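Local coordinates for CCHC-type domain-containing protein (Trypanosoma brucei brucei, PDB 7C45) that probably acts as a 3'-5' RNA exonuclease of the RNase D type that trims guide RNA, and carries zinc-binding CCHC knuckles, at residues 214-225 and 243-252. Residues are numbered along the deposited sequence; the frame is centred on the assembly and turned at random.
Sequences AVERLTAQYVEH and VNRAWLERYI
Trp247 is a knob set among Leu218, Gln221, Tyr222 and His225, and a residue this broad and flat can touch all four at once. Its six-membered ring drives its CE3-CZ3 edge into the face of Tyr222, an edge-to-face pair with planes 74° apart and CZ3 standing 3.5 Å above the middle of the tyrosine ring. Gln221, flexible and half apolar, covers a face of the indole with its aliphatic part: CG lies 3.4 Å from the centroid of the six-membered ring, nearly on the normal, a close CH-pi contact. Leu218, branched and wholly apolar, fills the angle between the two aromatic side chains of helix 245-251. Its CD1 meets Trp247 CB at 3.7 Å and also touches Tyr251 CD2, while CD2 turns to Leu248 and Ile252. Tyr251 lays one ring face over the backbone of helix 212-226, centred 4.1 Å from Leu218 CA. Where the backbones come nearest, the single methyl of Ala214 lets CB approach Tyr251 O to 3.5 Å.

Toward the polar edge, CG of Gln221 is anti to the backbone N (chi1 -177°), which sets it on the indole; a bend at chi2 then carries the amide to Tyr251. NE2 donates to Tyr251 OH in a nearly straight bond (2.8 Å), the hydroxyl lying almost in the amide plane. Tyr222 adds to its apolar face a hydroxyl that lies against Val243 CG1 and is hydrogen-bonded to Asp237 OD1, which also accepts from Asn244 N. Asn244, short enough for OD1 to turn back to Trp247 N, N-caps the short helix, and its ND2 is held by Ala236 O. This is inclined, roughly antiparallel helix packing (axes at 143°) built round an aromatic cluster of Tyr222, His225 and Trp247, joining helix 245-251 to helix 212-226, which also packs on strand 121-123 of the exonuclease sheet.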
loop_
_atom_site.group_PDB
_atom_site.type_symbol
_atom_site.label_atom_id
_atom_site.label_comp_id
_atom_site.label_asym_id
_atom_site.label_seq_id
_atom_site.Cartn_x
_atom_site.Cartn_y
_atom_site.Cartn_z
ATOM N N ALA A 214 -8.483 -14.861 2.050
ATOM C CA ALA A 214 -8.889 -14.272 3.319
ATOM C C ALA A 214 -8.640 -12.774 3.325
ATOM O O ALA A 214 -9.492 -11.997 3.768
ATOM C CB ALA A 214 -8.134 -14.916 4.475
ATOM N N VAL A 215 -7.481 -12.349 2.833
ATOM C CA VAL A 215 -7.169 -10.927 2.834
ATOM C C VAL A 215 -8.018 -10.192 1.798
ATOM O O VAL A 215 -8.379 -9.024 1.991
ATOM C CB VAL A 215 -5.672 -10.704 2.601
ATOM C CG1 VAL A 215 -5.338 -9.229 2.704
ATOM C CG2 VAL A 215 -4.855 -11.488 3.626
ATOM N N GLU A 216 -8.366 -10.862 0.704
ATOM C CA GLU A 216 -9.264 -10.237 -0.265
ATOM C C GLU A 216 -10.610 -9.946 0.379
ATOM O O GLU A 216 -11.182 -8.867 0.184
ATOM C CB GLU A 216 -9.446 -11.139 -1.494
ATOM C CG GLU A 216 -8.298 -11.116 -2.492
ATOM C CD GLU A 216 -8.538 -12.057 -3.683
ATOM O OE1 GLU A 216 -9.221 -13.068 -3.511
ATOM O OE2 GLU A 216 -8.077 -11.744 -4.790
ATOM N N ARG A 217 -11.130 -10.907 1.152
ATOM C CA ARG A 217 -12.414 -10.720 1.820
ATOM C C ARG A 217 -12.318 -9.623 2.873
ATOM O O ARG A 217 -13.223 -8.783 3.000
ATOM C CB ARG A 217 -12.885 -12.040 2.439
ATOM C CG ARG A 217 -13.226 -13.113 1.404
ATOM C CD ARG A 217 -14.321 -12.645 0.466
ATOM N NE ARG A 217 -13.784 -11.944 -0.701
ATOM C CZ ARG A 217 -14.372 -10.916 -1.313
ATOM N NH1 ARG A 217 -13.789 -10.357 -2.367
ATOM N NH2 ARG A 217 -15.532 -10.441 -0.876
ATOM N N LEU A 218 -11.212 -9.593 3.604
ATOM C CA LEU A 218 -11.033 -8.546 4.600
ATOM C C LEU A 218 -10.925 -7.184 3.928
ATOM O O LEU A 218 -11.550 -6.207 4.366
ATOM C CB LEU A 218 -9.802 -8.852 5.448
ATOM C CG LEU A 218 -9.340 -7.808 6.466
ATOM C CD1 LEU A 218 -10.460 -7.420 7.458
ATOM C CD2 LEU A 218 -8.129 -8.341 7.223
ATOM N N THR A 219 -10.176 -7.110 2.828
ATOM C CA THR A 219 -10.136 -5.859 2.079
ATOM C C THR A 219 -11.522 -5.474 1.559
ATOM O O THR A 219 -11.878 -4.288 1.550
ATOM C CB THR A 219 -9.149 -5.967 0.923
ATOM O OG1 THR A 219 -7.869 -6.390 1.413
ATOM C CG2 THR A 219 -8.999 -4.632 0.247
ATOM N N ALA A 220 -12.305 -6.449 1.076
ATOM C CA ALA A 220 -13.642 -6.120 0.586
ATOM C C ALA A 220 -14.486 -5.491 1.681
ATOM O O ALA A 220 -15.312 -4.619 1.401
ATOM C CB ALA A 220 -14.350 -7.349 0.041
ATOM N N GLN A 221 -14.296 -5.928 2.928
ATOM C CA GLN A 221 -15.006 -5.307 4.041
ATOM C C GLN A 221 -14.608 -3.842 4.191
ATOM O O GLN A 221 -15.448 -2.992 4.488
ATOM C CB GLN A 221 -14.711 -6.073 5.331
ATOM C CG GLN A 221 -15.464 -5.570 6.562
ATOM C CD GLN A 221 -16.965 -5.591 6.356
ATOM O OE1 GLN A 221 -17.596 -4.541 6.218
ATOM N NE2 GLN A 221 -17.542 -6.788 6.312
ATOM N N TYR A 222 -13.320 -3.545 4.042
ATOM C CA TYR A 222 -12.864 -2.154 4.101
ATOM C C TYR A 222 -13.472 -1.327 2.980
ATOM O O TYR A 222 -13.858 -0.165 3.192
ATOM C CB TYR A 222 -11.341 -2.094 4.054
ATOM C CG TYR A 222 -10.758 -2.265 5.419
ATOM C CD1 TYR A 222 -10.781 -1.222 6.331
ATOM C CD2 TYR A 222 -10.206 -3.473 5.809
ATOM C CE1 TYR A 222 -10.289 -1.386 7.613
ATOM C CE2 TYR A 222 -9.702 -3.648 7.094
ATOM C CZ TYR A 222 -9.740 -2.601 7.992
ATOM O OH TYR A 222 -9.255 -2.756 9.278
ATOM N N VAL A 223 -13.571 -1.904 1.779
ATOM C CA VAL A 223 -14.169 -1.151 0.675
ATOM C C VAL A 223 -15.656 -0.920 0.938
ATOM O O VAL A 223 -16.188 0.151 0.655
ATOM C CB VAL A 223 -13.914 -1.853 -0.674
ATOM C CG1 VAL A 223 -14.607 -1.097 -1.815
ATOM C CG2 VAL A 223 -12.415 -1.913 -0.961
ATOM N N GLU A 224 -16.350 -1.913 1.502
ATOM C CA GLU A 224 -17.752 -1.706 1.859
ATOM C C GLU A 224 -17.903 -0.583 2.870
ATOM O O GLU A 224 -18.870 0.183 2.831
ATOM C CB GLU A 224 -18.344 -2.993 2.427
ATOM C CG GLU A 224 -18.588 -4.075 1.398
ATOM C CD GLU A 224 -19.647 -3.676 0.391
ATOM O OE1 GLU A 224 -20.787 -3.365 0.812
ATOM O OE2 GLU A 224 -19.328 -3.662 -0.817
ATOM N N HIS A 225 -16.974 -0.496 3.812
ATOM C CA HIS A 225 -17.068 0.496 4.877
ATOM C C HIS A 225 -16.777 1.903 4.353
ATOM O O HIS A 225 -17.453 2.867 4.738
ATOM C CB HIS A 225 -16.097 0.125 5.996
ATOM C CG HIS A 225 -16.319 0.874 7.271
ATOM N ND1 HIS A 225 -15.883 2.168 7.465
ATOM C CD2 HIS A 225 -16.939 0.507 8.418
ATOM C CE1 HIS A 225 -16.219 2.559 8.681
ATOM N NE2 HIS A 225 -16.867 1.575 9.274
ATOM N N VAL A 243 -5.456 -2.174 12.460
ATOM C CA VAL A 243 -6.520 -2.923 11.814
ATOM C C VAL A 243 -7.397 -3.479 12.919
ATOM O O VAL A 243 -6.897 -4.125 13.846
ATOM C CB VAL A 243 -5.968 -4.052 10.922
ATOM C CG1 VAL A 243 -7.093 -4.924 10.427
ATOM C CG2 VAL A 243 -5.174 -3.468 9.757
ATOM N N ASN A 244 -8.684 -3.177 12.837
ATOM C CA ASN A 244 -9.722 -3.671 13.727
ATOM C C ASN A 244 -9.483 -5.134 14.113
ATOM O O ASN A 244 -9.417 -5.998 13.244
ATOM C CB ASN A 244 -11.054 -3.498 12.972
ATOM C CG ASN A 244 -12.232 -3.836 13.780
ATOM O OD1 ASN A 244 -12.349 -4.944 14.254
ATOM N ND2 ASN A 244 -13.146 -2.876 13.945
ATOM N N ARG A 245 -9.298 -5.414 15.421
ATOM C CA ARG A 245 -9.055 -6.799 15.854
ATOM C C ARG A 245 -10.243 -7.708 15.578
ATOM O O ARG A 245 -10.061 -8.882 15.233
ATOM C CB ARG A 245 -8.702 -6.865 17.344
ATOM C CG ARG A 245 -7.436 -6.158 17.705
ATOM C CD ARG A 245 -6.969 -6.546 19.102
ATOM N NE ARG A 245 -5.728 -5.867 19.414
ATOM C CZ ARG A 245 -5.659 -4.590 19.774
ATOM N NH1 ARG A 245 -4.483 -4.032 20.034
ATOM N NH2 ARG A 245 -6.765 -3.866 19.886
ATOM N N ALA A 246 -11.470 -7.203 15.740
ATOM C CA ALA A 246 -12.620 -8.059 15.481
ATOM C C ALA A 246 -12.655 -8.513 14.022
ATOM O O ALA A 246 -12.977 -9.670 13.736
ATOM C CB ALA A 246 -13.913 -7.341 15.858
ATOM N N TRP A 247 -12.327 -7.620 13.082
ATOM C CA TRP A 247 -12.282 -8.050 11.683
ATOM C C TRP A 247 -11.157 -9.058 11.453
ATOM O O TRP A 247 -11.320 -10.003 10.680
ATOM C CB TRP A 247 -12.123 -6.853 10.753
ATOM C CG TRP A 247 -13.360 -6.037 10.661
ATOM C CD1 TRP A 247 -14.525 -6.210 11.364
ATOM C CD2 TRP A 247 -13.577 -4.934 9.788
ATOM N NE1 TRP A 247 -15.439 -5.252 10.996
ATOM C CE2 TRP A 247 -14.885 -4.466 10.031
ATOM C CE3 TRP A 247 -12.790 -4.294 8.839
ATOM C CZ2 TRP A 247 -15.418 -3.379 9.342
ATOM C CZ3 TRP A 247 -13.324 -3.209 8.168
ATOM C CH2 TRP A 247 -14.619 -2.761 8.428
ATOM N N LEU A 248 -10.011 -8.869 12.101
ATOM C CA LEU A 248 -8.928 -9.845 11.983
ATOM C C LEU A 248 -9.376 -11.208 12.494
ATOM O O LEU A 248 -9.155 -12.239 11.841
ATOM C CB LEU A 248 -7.702 -9.356 12.750
ATOM C CG LEU A 248 -6.904 -8.245 12.047
ATOM C CD1 LEU A 248 -5.918 -7.575 12.967
ATOM C CD2 LEU A 248 -6.170 -8.779 10.849
ATOM N N GLU A 249 -10.008 -11.225 13.671
ATOM C CA GLU A 249 -10.513 -12.486 14.210
ATOM C C GLU A 249 -11.464 -13.155 13.225
ATOM O O GLU A 249 -11.410 -14.375 13.034
ATOM C CB GLU A 249 -11.209 -12.260 15.559
ATOM C CG GLU A 249 -10.328 -11.665 16.659
ATOM C CD GLU A 249 -9.753 -12.711 17.621
ATOM O OE1 GLU A 249 -9.709 -13.904 17.245
ATOM O OE2 GLU A 249 -9.339 -12.328 18.739
ATOM N N ARG A 250 -12.317 -12.366 12.564
ATOM C CA ARG A 250 -13.333 -12.925 11.679
ATOM C C ARG A 250 -12.735 -13.446 10.375
ATOM O O ARG A 250 -13.011 -14.577 9.960
ATOM C CB ARG A 250 -14.393 -11.867 11.391
ATOM C CG ARG A 250 -15.357 -12.236 10.297
ATOM C CD ARG A 250 -16.374 -11.111 10.172
ATOM N NE ARG A 250 -17.319 -11.327 9.090
ATOM C CZ ARG A 250 -18.250 -10.449 8.741
ATOM N NH1 ARG A 250 -19.078 -10.718 7.742
ATOM N NH2 ARG A 250 -18.341 -9.296 9.390
ATOM N N TYR A 251 -11.920 -12.634 9.708
ATOM C CA TYR A 251 -11.449 -12.975 8.371
ATOM C C TYR A 251 -10.166 -13.792 8.368
ATOM O O TYR A 251 -9.965 -14.605 7.457
ATOM C CB TYR A 251 -11.241 -11.695 7.549
ATOM C CG TYR A 251 -12.554 -11.017 7.230
ATOM C CD1 TYR A 251 -13.276 -11.367 6.094
ATOM C CD2 TYR A 251 -13.091 -10.053 8.074
ATOM C CE1 TYR A 251 -14.492 -10.781 5.807
ATOM C CE2 TYR A 251 -14.305 -9.448 7.783
ATOM C CZ TYR A 251 -14.999 -9.819 6.652
ATOM O OH TYR A 251 -16.211 -9.239 6.367
ATOM N N ILE A 252 -9.290 -13.585 9.341
ATOM C CA ILE A 252 -8.015 -14.278 9.398
ATOM C C ILE A 252 -8.046 -15.428 10.399
ATOM O O ILE A 252 -7.466 -16.485 10.152
ATOM C CB ILE A 252 -6.882 -13.281 9.732
ATOM C CG1 ILE A 252 -6.929 -12.048 8.807
ATOM C CG2 ILE A 252 -5.539 -13.953 9.602
ATOM C CD1 ILE A 252 -6.835 -12.387 7.334
#